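Local coordinates for citrate lyase subunit beta-like protein (Mycobacterium tuberculosis H37Rv, PDB 6ARB), which binds a magnesium ion, belongs to the HpcH/HpaI aldolase family of lyases and may play a role in fatty acid biosynthesis, at residues T94-P99 / A111-I116; V119-G124 / I148-G153; H233-W238 / E269-R274. One frame throughout, in Å; residues are numbered along the deposited sequence.

Contact 1 (T94-P99 / A111-I116)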
loop_
_atom_site.group_PDB
_atom_site.type_symbol
_atom_site.label_atom_id
_atom_site.label_comp_id
_atom_site.label_asym_id
_atom_site.label_seq_id
_atom_site.Cartn_x
_atom_site.Cartn_y
_atom_site.Cartn_z
ATOM N N THR A 94 -7.582 13.215 -30.241
ATOM C CA THR A 94 -7.521 11.748 -30.281
ATOM C C THR A 94 -7.221 11.098 -28.931
ATOM O O THR A 94 -7.336 9.882 -28.790
ATOM C CB THR A 94 -6.466 11.253 -31.281
ATOM O OG1 THR A 94 -5.183 11.769 -30.912
ATOM C CG2 THR A 94 -6.810 11.705 -32.699
ATOM N N THR A 95 -6.817 11.901 -27.951
ATOM C CA THR A 95 -6.584 11.388 -26.603
ATOM C C THR A 95 -7.570 12.038 -25.630
ATOM O O THR A 95 -7.766 13.260 -25.651
ATOM C CB THR A 95 -5.125 11.631 -26.139
ATOM O OG1 THR A 95 -4.226 11.054 -27.093
ATOM C CG2 THR A 95 -4.876 10.984 -24.783
ATOM N N VAL A 96 -8.211 11.210 -24.809
ATOM C CA VAL A 96 -9.117 11.683 -23.770
ATOM C C VAL A 96 -8.694 11.197 -22.395
ATOM O O VAL A 96 -8.057 10.144 -22.249
ATOM C CB VAL A 96 -10.573 11.215 -23.994
ATOM C CG1 VAL A 96 -11.204 11.925 -25.202
ATOM C CG2 VAL A 96 -10.636 9.699 -24.125
ATOM N N MET A 97 -9.080 11.959 -21.377
ATOM C CA MET A 97 -8.882 11.541 -19.999
ATOM C C MET A 97 -10.227 11.159 -19.413
ATOM O O MET A 97 -11.188 11.926 -19.500
ATOM C CB MET A 97 -8.257 12.669 -19.173
ATOM C CG MET A 97 -8.110 12.299 -17.698
ATOM S SD MET A 97 -7.303 13.600 -16.749
ATOM C CE MET A 97 -5.630 13.462 -17.363
ATOM N N LEU A 98 -10.293 9.963 -18.836
ATOM C CA LEU A 98 -11.534 9.403 -18.321
ATOM C C LEU A 98 -11.550 9.528 -16.805
ATOM O O LEU A 98 -10.786 8.852 -16.116
ATOM C CB LEU A 98 -11.648 7.923 -18.713
ATOM C CG LEU A 98 -12.777 7.153 -18.039
ATOM C CD1 LEU A 98 -14.124 7.717 -18.457
ATOM C CD2 LEU A 98 -12.678 5.660 -18.375
ATOM N N PRO A 99 -12.420 10.396 -16.276
ATOM C CA PRO A 99 -12.484 10.530 -14.823
ATOM C C PRO A 99 -13.262 9.377 -14.200
ATOM O O PRO A 99 -14.070 8.718 -14.885
ATOM C CB PRO A 99 -13.227 11.853 -14.639
ATOM C CG PRO A 99 -14.146 11.891 -15.791
ATOM C CD PRO A 99 -13.452 11.206 -16.946
ATOM N N ALA A 111 -12.484 3.374 -27.461
ATOM C CA ALA A 111 -11.833 3.109 -28.748
ATOM C C ALA A 111 -12.553 3.846 -29.864
ATOM O O ALA A 111 -13.776 3.981 -29.831
ATOM C CB ALA A 111 -11.799 1.605 -29.051
ATOM N N PRO A 112 -11.800 4.308 -30.873
ATOM C CA PRO A 112 -10.366 4.073 -31.050
ATOM C C PRO A 112 -9.497 5.189 -30.487
ATOM O O PRO A 112 -8.346 5.304 -30.889
ATOM C CB PRO A 112 -10.227 4.072 -32.571
ATOM C CG PRO A 112 -11.202 5.122 -32.993
ATOM C CD PRO A 112 -12.354 5.076 -31.999
ATOM N N ARG A 113 -10.021 5.999 -29.574
ATOM C CA ARG A 113 -9.209 7.053 -28.980
ATOM C C ARG A 113 -8.234 6.498 -27.937
ATOM O O ARG A 113 -8.479 5.447 -27.336
ATOM C CB ARG A 113 -10.095 8.144 -28.366
ATOM C CG ARG A 113 -10.769 9.029 -29.416
ATOM C CD ARG A 113 -11.102 10.426 -28.882
ATOM N NE ARG A 113 -11.717 11.247 -29.924
ATOM C CZ ARG A 113 -13.008 11.207 -30.237
ATOM N NH1 ARG A 113 -13.827 10.383 -29.588
ATOM N NH2 ARG A 113 -13.480 11.981 -31.202
ATOM N N ASP A 114 -7.118 7.195 -27.743
ATOM C CA ASP A 114 -6.189 6.857 -26.677
ATOM C C ASP A 114 -6.753 7.388 -25.368
ATOM O O ASP A 114 -7.381 8.444 -25.343
ATOM C CB ASP A 114 -4.808 7.463 -26.921
ATOM C CG ASP A 114 -4.042 6.763 -28.020
ATOM O OD1 ASP A 114 -4.394 5.619 -28.378
ATOM O OD2 ASP A 114 -3.067 7.359 -28.516
ATOM N N VAL A 115 -6.522 6.662 -24.281
ATOM C CA VAL A 115 -7.167 7.006 -23.020
ATOM C C VAL A 115 -6.188 7.139 -21.872
ATOM O O VAL A 115 -5.379 6.247 -21.619
ATOM C CB VAL A 115 -8.253 5.958 -22.655
ATOM C CG1 VAL A 115 -8.955 6.310 -21.345
ATOM C CG2 VAL A 115 -9.265 5.853 -23.785
ATOM N N ILE A 116 -6.263 8.269 -21.173
ATOM C CA ILE A 116 -5.604 8.391 -19.885
ATOM C C ILE A 116 -6.666 8.176 -18.814
ATOM O O ILE A 116 -7.623 8.953 -18.699
ATOM C CB ILE A 116 -4.908 9.760 -19.701
ATOM C CG1 ILE A 116 -3.871 9.950 -20.808
ATOM C CG2 ILE A 116 -4.230 9.825 -18.323
ATOM C CD1 ILE A 116 -3.197 11.297 -20.801
HETATM O O HOH W 1 -1.926 9.271 -26.899
#
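Thr95 and Asp114 sit side by side on neighbouring parallel strands, and their side chains leave the sheet on the same face. Thr95 OG1 stands anti to its own carbonyl carbon (chi1 -56°), which brings it to 3.6 Å from Asp114 CB. One water joins the two polar ends, 2.9 Å from Thr95 OG1 and donating to Asp114 OD2. Further along this face, Met97 has CG anti to the backbone N (chi1 177°) and bends only at its last torsion, so that CE lies 4.0 Å from Ile116 CG2; the two side chains meet at a slant. Met97 also packs on Phe20 and Arg72, and Ile116 on Trp18, which marks this face as the barrel interior. Val96 points to the other face. Its CG2 meets Val115 CG2 at 4.1 Å, while its CG1 touches Arg113 CD, the two side chains crossing nearly at right angles. Arg113 lays CB, CG and CD along the carbonyl of Thr94, with CB 3.3 Å from Thr94 O, and its NE is anchored on Tyr93 O. Leu88 of helix 79-88 covers both Val96 and Arg113.

Four backbone hydrogen bonds fix the register. Thr94 O accepts from Asp114 N, Val96 N gives to Asp114 O, Val96 O accepts from Ile116 N, and Leu98 N gives to Ile116 O at 2.9 Å. The strand axes approach to 4.7 Å at 34°, a marked twist. Val96 thus bonds to Asp114 and Ile116, the residues that flank its bridge partner Val115, as in parallel pairing. With helix 104-108 between them, strands 95-98 and 114-119 form a beta-alpha-beta unit of the closed, eight-stranded TIM barrel.

Contact 2 (V119-G124 / I148-G153). With MG (magnesium ion), chain D; PYR (pyruvic acid), chain E.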
loop_
_atom_site.group_PDB
_atom_site.type_symbol
_atom_site.label_atom_id
_atom_site.label_comp_id
_atom_site.label_asym_id
_atom_site.label_seq_id
_atom_site.Cartn_x
_atom_site.Cartn_y
_atom_site.Cartn_z
ATOM N N VAL A 119 -7.863 7.462 -12.104
ATOM C CA VAL A 119 -8.406 6.646 -11.032
ATOM C C VAL A 119 -8.562 7.496 -9.792
ATOM O O VAL A 119 -7.578 8.021 -9.269
ATOM C CB VAL A 119 -7.484 5.445 -10.724
ATOM C CG1 VAL A 119 -7.976 4.713 -9.500
ATOM C CG2 VAL A 119 -7.411 4.513 -11.942
ATOM N N GLU A 120 -9.793 7.631 -9.316
ATOM C CA GLU A 120 -10.065 8.562 -8.224
ATOM C C GLU A 120 -11.216 8.093 -7.350
ATOM O O GLU A 120 -11.919 8.904 -6.746
ATOM C CB GLU A 120 -10.366 9.951 -8.790
ATOM C CG GLU A 120 -11.418 9.970 -9.907
ATOM C CD GLU A 120 -11.525 11.327 -10.534
ATOM O OE1 GLU A 120 -10.995 12.285 -9.919
ATOM O OE2 GLU A 120 -12.131 11.446 -11.617
ATOM N N THR A 121 -11.400 6.777 -7.304
ATOM C CA THR A 121 -12.396 6.136 -6.453
ATOM C C THR A 121 -11.832 4.815 -5.937
ATOM O O THR A 121 -10.848 4.280 -6.493
ATOM C CB THR A 121 -13.709 5.836 -7.228
ATOM O OG1 THR A 121 -13.461 4.832 -8.215
ATOM C CG2 THR A 121 -14.245 7.092 -7.903
ATOM N N ALA A 122 -12.448 4.291 -4.880
ATOM C CA ALA A 122 -12.017 3.024 -4.305
ATOM C C ALA A 122 -12.098 1.909 -5.346
ATOM O O ALA A 122 -11.152 1.139 -5.514
ATOM C CB ALA A 122 -12.831 2.687 -3.067
ATOM N N ARG A 123 -13.210 1.844 -6.076
ATOM C CA ARG A 123 -13.366 0.826 -7.121
ATOM C C ARG A 123 -12.239 0.940 -8.142
ATOM O O ARG A 123 -11.648 -0.045 -8.545
ATOM C CB ARG A 123 -14.736 0.937 -7.809
ATOM C CG ARG A 123 -14.998 -0.190 -8.813
ATOM C CD ARG A 123 -15.032 -1.560 -8.137
ATOM N NE ARG A 123 -16.276 -1.754 -7.398
ATOM C CZ ARG A 123 -17.406 -2.184 -7.953
ATOM N NH1 ARG A 123 -17.434 -2.470 -9.250
ATOM N NH2 ARG A 123 -18.503 -2.326 -7.216
ATOM N N GLY A 124 -11.940 2.164 -8.560
ATOM C CA GLY A 124 -10.819 2.376 -9.458
ATOM C C GLY A 124 -9.504 1.837 -8.924
ATOM O O GLY A 124 -8.730 1.218 -9.664
ATOM N N ILE A 148 -11.110 10.924 -1.716
ATOM C CA ILE A 148 -11.630 11.167 -0.372
ATOM C C ILE A 148 -13.135 11.458 -0.403
ATOM O O ILE A 148 -13.909 11.023 0.466
ATOM C CB ILE A 148 -10.901 12.350 0.276
ATOM C CG1 ILE A 148 -9.438 11.969 0.550
ATOM C CG2 ILE A 148 -11.628 12.795 1.523
ATOM C CD1 ILE A 148 -9.242 10.963 1.680
ATOM N N ALA A 149 -13.544 12.206 -1.415
ATOM C CA ALA A 149 -14.947 12.540 -1.578
ATOM C C ALA A 149 -15.792 11.267 -1.675
ATOM O O ALA A 149 -16.793 11.124 -0.967
ATOM C CB ALA A 149 -15.137 13.426 -2.802
ATOM N N THR A 150 -15.388 10.335 -2.536
ATOM C CA THR A 150 -16.184 9.127 -2.729
ATOM C C THR A 150 -16.091 8.140 -1.558
ATOM O O THR A 150 -17.025 7.376 -1.333
ATOM C CB THR A 150 -15.929 8.455 -4.108
ATOM O OG1 THR A 150 -14.568 8.019 -4.205
ATOM C CG2 THR A 150 -16.225 9.446 -5.226
ATOM N N LEU A 151 -14.993 8.191 -0.793
ATOM C CA LEU A 151 -14.856 7.373 0.420
ATOM C C LEU A 151 -15.727 7.870 1.568
ATOM O O LEU A 151 -15.940 7.139 2.542
ATOM C CB LEU A 151 -13.408 7.309 0.888
ATOM C CG LEU A 151 -12.334 6.580 0.086
ATOM C CD1 LEU A 151 -10.970 6.950 0.627
ATOM C CD2 LEU A 151 -12.564 5.072 0.151
ATOM N N GLY A 152 -16.252 9.089 1.446
ATOM C CA GLY A 152 -17.023 9.705 2.511
ATOM C C GLY A 152 -16.160 10.459 3.524
ATOM O O GLY A 152 -16.595 10.729 4.656
ATOM N N GLY A 153 -14.935 10.798 3.121
ATOM C CA GLY A 153 -14.026 11.555 3.962
ATOM C C GLY A 153 -14.131 13.050 3.720
ATOM O O GLY A 153 -14.983 13.505 2.942
HETATM MG MG MG D . -11.776 14.388 -9.794
HETATM C C PYR E . -9.339 14.854 -8.259
HETATM O O PYR E . -8.410 14.868 -7.334
HETATM O OXT PYR E . -10.561 14.576 -7.888
HETATM C CA PYR E . -9.019 15.124 -9.601
HETATM O O3 PYR E . -9.934 15.434 -10.493
HETATM C CB PYR E . -7.591 15.062 -10.050
HETATM O O HOH W 2 -14.086 5.778 -3.198
HETATM O O HOH W 3 -12.967 16.443 -9.847
HETATM O O HOH W 4 -12.927 14.090 -11.722
#
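Thr121 and Thr150 make the closest direct approach between the two segments, and it is a van der Waals one. Thr150 OG1 lies 3.6 Å from Thr121 CA, and the two side chains pass at a slant, with Thr121 CG2 4.1 Å from Thr150 CG2. At the next residue of each segment, Ala122 CB packs against Leu151 CD2 at 4.0 Å. Only 144 Å² is buried in all, so the interface is small.

The polar link runs through water. One molecule accepts from Ala122 N at 2.8 Å and also lies hydrogen-bonded to Thr150 OG1, which has a further partner in Asp146 O. Thr150 OG1 sits between its backbone N and carbonyl carbon (chi1 63°), a torsion that turns it back toward its own helix. Thr121 is the N-cap of helix 122-126: its OG1 accepts from Gly124 N at 3.1 Å and 162°, and bonds to Glu102 as well. At the C-terminal end of helix 144-151, Gly152 adopts positive phi in a Schellman motif, with Gly153 N bonded to Ile148 O.

Within the two segments, Glu120 supplies the metal ligand. Its OE1 binds magnesium at 2.2 Å; OXT and O3 of pyruvate, two waters and OD2 of Asp146, the other protein ligand, complete six. Glu120 OE2 is held by Lys100 N, which helps fix the carboxylate's rotation.

In the barrel, Glu120 and Thr121 follow strand 114-119 and lead into helix 122-126, facing the end of helix 144-151. Val166 of helix 165-180 packs on Leu151, while Ser179 of a second subunit lies against both Ala122 and Leu151.

Contact 3 (H233-W238 / E269-R274)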
loop_
_atom_site.group_PDB
_atom_site.type_symbol
_atom_site.label_atom_id
_atom_site.label_comp_id
_atom_site.label_asym_id
_atom_site.label_seq_id
_atom_site.Cartn_x
_atom_site.Cartn_y
_atom_site.Cartn_z
ATOM N N HIS A 233 21.962 19.595 -8.914
ATOM C CA HIS A 233 23.379 19.643 -9.241
ATOM C C HIS A 233 24.136 18.527 -8.507
ATOM O O HIS A 233 25.011 17.876 -9.080
ATOM C CB HIS A 233 23.952 21.014 -8.899
ATOM C CG HIS A 233 25.404 21.151 -9.222
ATOM N ND1 HIS A 233 26.398 20.882 -8.305
ATOM C CD2 HIS A 233 26.033 21.525 -10.361
ATOM C CE1 HIS A 233 27.577 21.084 -8.865
ATOM N NE2 HIS A 233 27.385 21.474 -10.113
ATOM N N GLU A 234 23.766 18.299 -7.247
ATOM C CA GLU A 234 24.424 17.306 -6.405
ATOM C C GLU A 234 24.250 15.874 -6.942
ATOM O O GLU A 234 25.219 15.100 -7.003
ATOM C CB GLU A 234 23.936 17.422 -4.946
ATOM C CG GLU A 234 22.414 17.454 -4.773
ATOM C CD GLU A 234 21.814 18.873 -4.797
ATOM O OE1 GLU A 234 22.196 19.691 -5.669
ATOM O OE2 GLU A 234 20.949 19.167 -3.939
ATOM N N LYS A 235 23.020 15.538 -7.337
ATOM C CA LYS A 235 22.719 14.226 -7.916
ATOM C C LYS A 235 23.441 14.021 -9.244
ATOM O O LYS A 235 24.025 12.959 -9.475
ATOM C CB LYS A 235 21.208 14.028 -8.090
ATOM C CG LYS A 235 20.455 13.694 -6.789
ATOM C CD LYS A 235 19.030 14.229 -6.832
ATOM C CE LYS A 235 18.235 13.838 -5.585
ATOM N NZ LYS A 235 17.933 12.379 -5.540
ATOM N N LEU A 236 23.422 15.041 -10.105
ATOM C CA LEU A 236 24.115 14.952 -11.398
ATOM C C LEU A 236 25.617 14.753 -11.220
ATOM O O LEU A 236 26.242 13.982 -11.946
ATOM C CB LEU A 236 23.861 16.196 -12.256
ATOM C CG LEU A 236 22.474 16.318 -12.883
ATOM C CD1 LEU A 236 22.336 17.671 -13.577
ATOM C CD2 LEU A 236 22.257 15.174 -13.861
ATOM N N ALA A 237 26.199 15.462 -10.260
ATOM C CA ALA A 237 27.610 15.279 -9.926
ATOM C C ALA A 237 27.900 13.808 -9.601
ATOM O O ALA A 237 28.841 13.206 -10.132
ATOM C CB ALA A 237 27.988 16.173 -8.744
ATOM N N TRP A 238 27.083 13.236 -8.722
ATOM C CA TRP A 238 27.217 11.823 -8.372
ATOM C C TRP A 238 27.041 10.868 -9.565
ATOM O O TRP A 238 27.822 9.933 -9.736
ATOM C CB TRP A 238 26.239 11.443 -7.264
ATOM C CG TRP A 238 26.166 9.967 -7.073
ATOM C CD1 TRP A 238 27.007 9.191 -6.327
ATOM C CD2 TRP A 238 25.218 9.076 -7.673
ATOM N NE1 TRP A 238 26.623 7.866 -6.408
ATOM C CE2 TRP A 238 25.534 7.771 -7.234
ATOM C CE3 TRP A 238 24.133 9.253 -8.539
ATOM C CZ2 TRP A 238 24.794 6.649 -7.624
ATOM C CZ3 TRP A 238 23.399 8.136 -8.929
ATOM C CH2 TRP A 238 23.735 6.852 -8.472
ATOM N N GLU A 269 22.214 6.962 -15.122
ATOM C CA GLU A 269 21.959 7.220 -16.525
ATOM C C GLU A 269 20.633 7.957 -16.691
ATOM O O GLU A 269 20.494 8.863 -17.529
ATOM C CB GLU A 269 21.946 5.896 -17.301
ATOM C CG GLU A 269 23.298 5.173 -17.272
ATOM C CD GLU A 269 23.248 3.804 -17.920
ATOM O OE1 GLU A 269 24.241 3.050 -17.794
ATOM O OE2 GLU A 269 22.214 3.488 -18.550
ATOM N N THR A 270 19.655 7.569 -15.888
ATOM C CA THR A 270 18.344 8.175 -15.993
ATOM C C THR A 270 18.401 9.637 -15.583
ATOM O O THR A 270 17.743 10.469 -16.194
ATOM C CB THR A 270 17.284 7.397 -15.195
ATOM O OG1 THR A 270 16.979 6.193 -15.904
ATOM C CG2 THR A 270 16.011 8.215 -15.050
ATOM N N MET A 271 19.196 9.939 -14.556
ATOM C CA MET A 271 19.373 11.318 -14.122
ATOM C C MET A 271 19.991 12.143 -15.246
ATOM O O MET A 271 19.569 13.268 -15.515
ATOM C CB MET A 271 20.277 11.390 -12.890
ATOM C CG MET A 271 19.676 10.864 -11.585
ATOM S SD MET A 271 21.002 10.967 -10.349
ATOM C CE MET A 271 20.221 10.204 -8.924
ATOM N N LEU A 272 20.991 11.581 -15.911
ATOM C CA LEU A 272 21.684 12.325 -16.968
ATOM C C LEU A 272 20.823 12.458 -18.222
ATOM O O LEU A 272 20.856 13.480 -18.903
ATOM C CB LEU A 272 23.025 11.674 -17.311
ATOM C CG LEU A 272 24.069 11.819 -16.200
ATOM C CD1 LEU A 272 25.118 10.732 -16.280
ATOM C CD2 LEU A 272 24.708 13.228 -16.207
ATOM N N ARG A 273 20.063 11.417 -18.535
ATOM C CA ARG A 273 19.073 11.525 -19.601
ATOM C C ARG A 273 18.115 12.687 -19.311
ATOM O O ARG A 273 17.821 13.488 -20.195
ATOM C CB ARG A 273 18.306 10.208 -19.748
ATOM C CG ARG A 273 17.028 10.321 -20.561
ATOM C CD ARG A 273 16.594 8.945 -21.081
ATOM N NE ARG A 273 16.465 7.945 -20.015
ATOM C CZ ARG A 273 17.411 7.065 -19.687
ATOM N NH1 ARG A 273 18.566 7.054 -20.340
ATOM N NH2 ARG A 273 17.202 6.192 -18.706
ATOM N N ARG A 274 17.641 12.792 -18.069
ATOM C CA ARG A 274 16.719 13.872 -17.714
ATOM C C ARG A 274 17.350 15.251 -17.867
ATOM O O ARG A 274 16.696 16.194 -18.312
ATOM C CB ARG A 274 16.147 13.697 -16.303
ATOM C CG ARG A 274 15.084 12.602 -16.182
ATOM C CD ARG A 274 14.216 12.837 -14.949
ATOM N NE ARG A 274 13.778 11.586 -14.339
ATOM C CZ ARG A 274 14.233 11.122 -13.178
ATOM N NH1 ARG A 274 15.137 11.815 -12.490
ATOM N NH2 ARG A 274 13.779 9.967 -12.703
#
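The axes of the short segments 233-238 and 269-274 approach to 9.3 Å and cross at -124°, with Leu236 and Met271 as the nearest pair of CA atoms at 6.6 Å. This is a helix-helix packing contact centred on a Met-aromatic interaction, and it joins helix 233-246 to helix 262-276.

Met271 has the largest share of the contact and reaches across with an extended chain. Its CG is anti to its own carbonyl carbon (chi1 -71°), and the chain stays extended beyond CG, so the thioether projects straight from its helix to the other. There SD rests 3.8 Å from Lys235 CB and also near Lys235 O, meeting the aliphatic root of the lysine at about a right angle. Ala239, one turn further along helix 233-246, touches Met271 too.

Leu236 makes the second group of contacts, through CD2. This atom lies 3.7 Å from Met271 O and 3.9 Å from Leu272 CD2, the leucine pair meeting obliquely. Pro231 and Ala275 also border Leu236, while Leu243 adds to the apolar cover of Leu272.

A third subunit reaches this region: its Ser155 packs on Lys235 and its Ser154 on Met271. Arg274 hydrogen-bonds through NH1 to that same Ser154, which ties helix 262-276 into the trimer.

Trp238 turns its six-membered ring toward Met271, whose SD lies at the ring edge, in plane, 5.1 Å from the centroid and 82° off the normal, while the methyl CE comes to 3.8 Å from Trp238 CZ3.

Contacts 1 and 2 belong to the barrel and are largely buried, whereas contact 3 is only partly buried and lies on the far side of the chain's centre, its nearest atoms about 18 Å from contact 1 and about 22 Å from contact 2. Contacts 1 and 2 touch, with Pro99 packed on Glu120, and strand 114-119 is followed, after Glu120 and Thr121, by helix 122-126. Their chemistry follows their place: backbone hydrogen bonds between strands in contact 1, a water bridge and light packing next to the magnesium that Glu120 binds in contact 2, and mainly apolar and sulfur packing in contact 3. Other subunits reach contacts 2 and 3, but none touches contact 1.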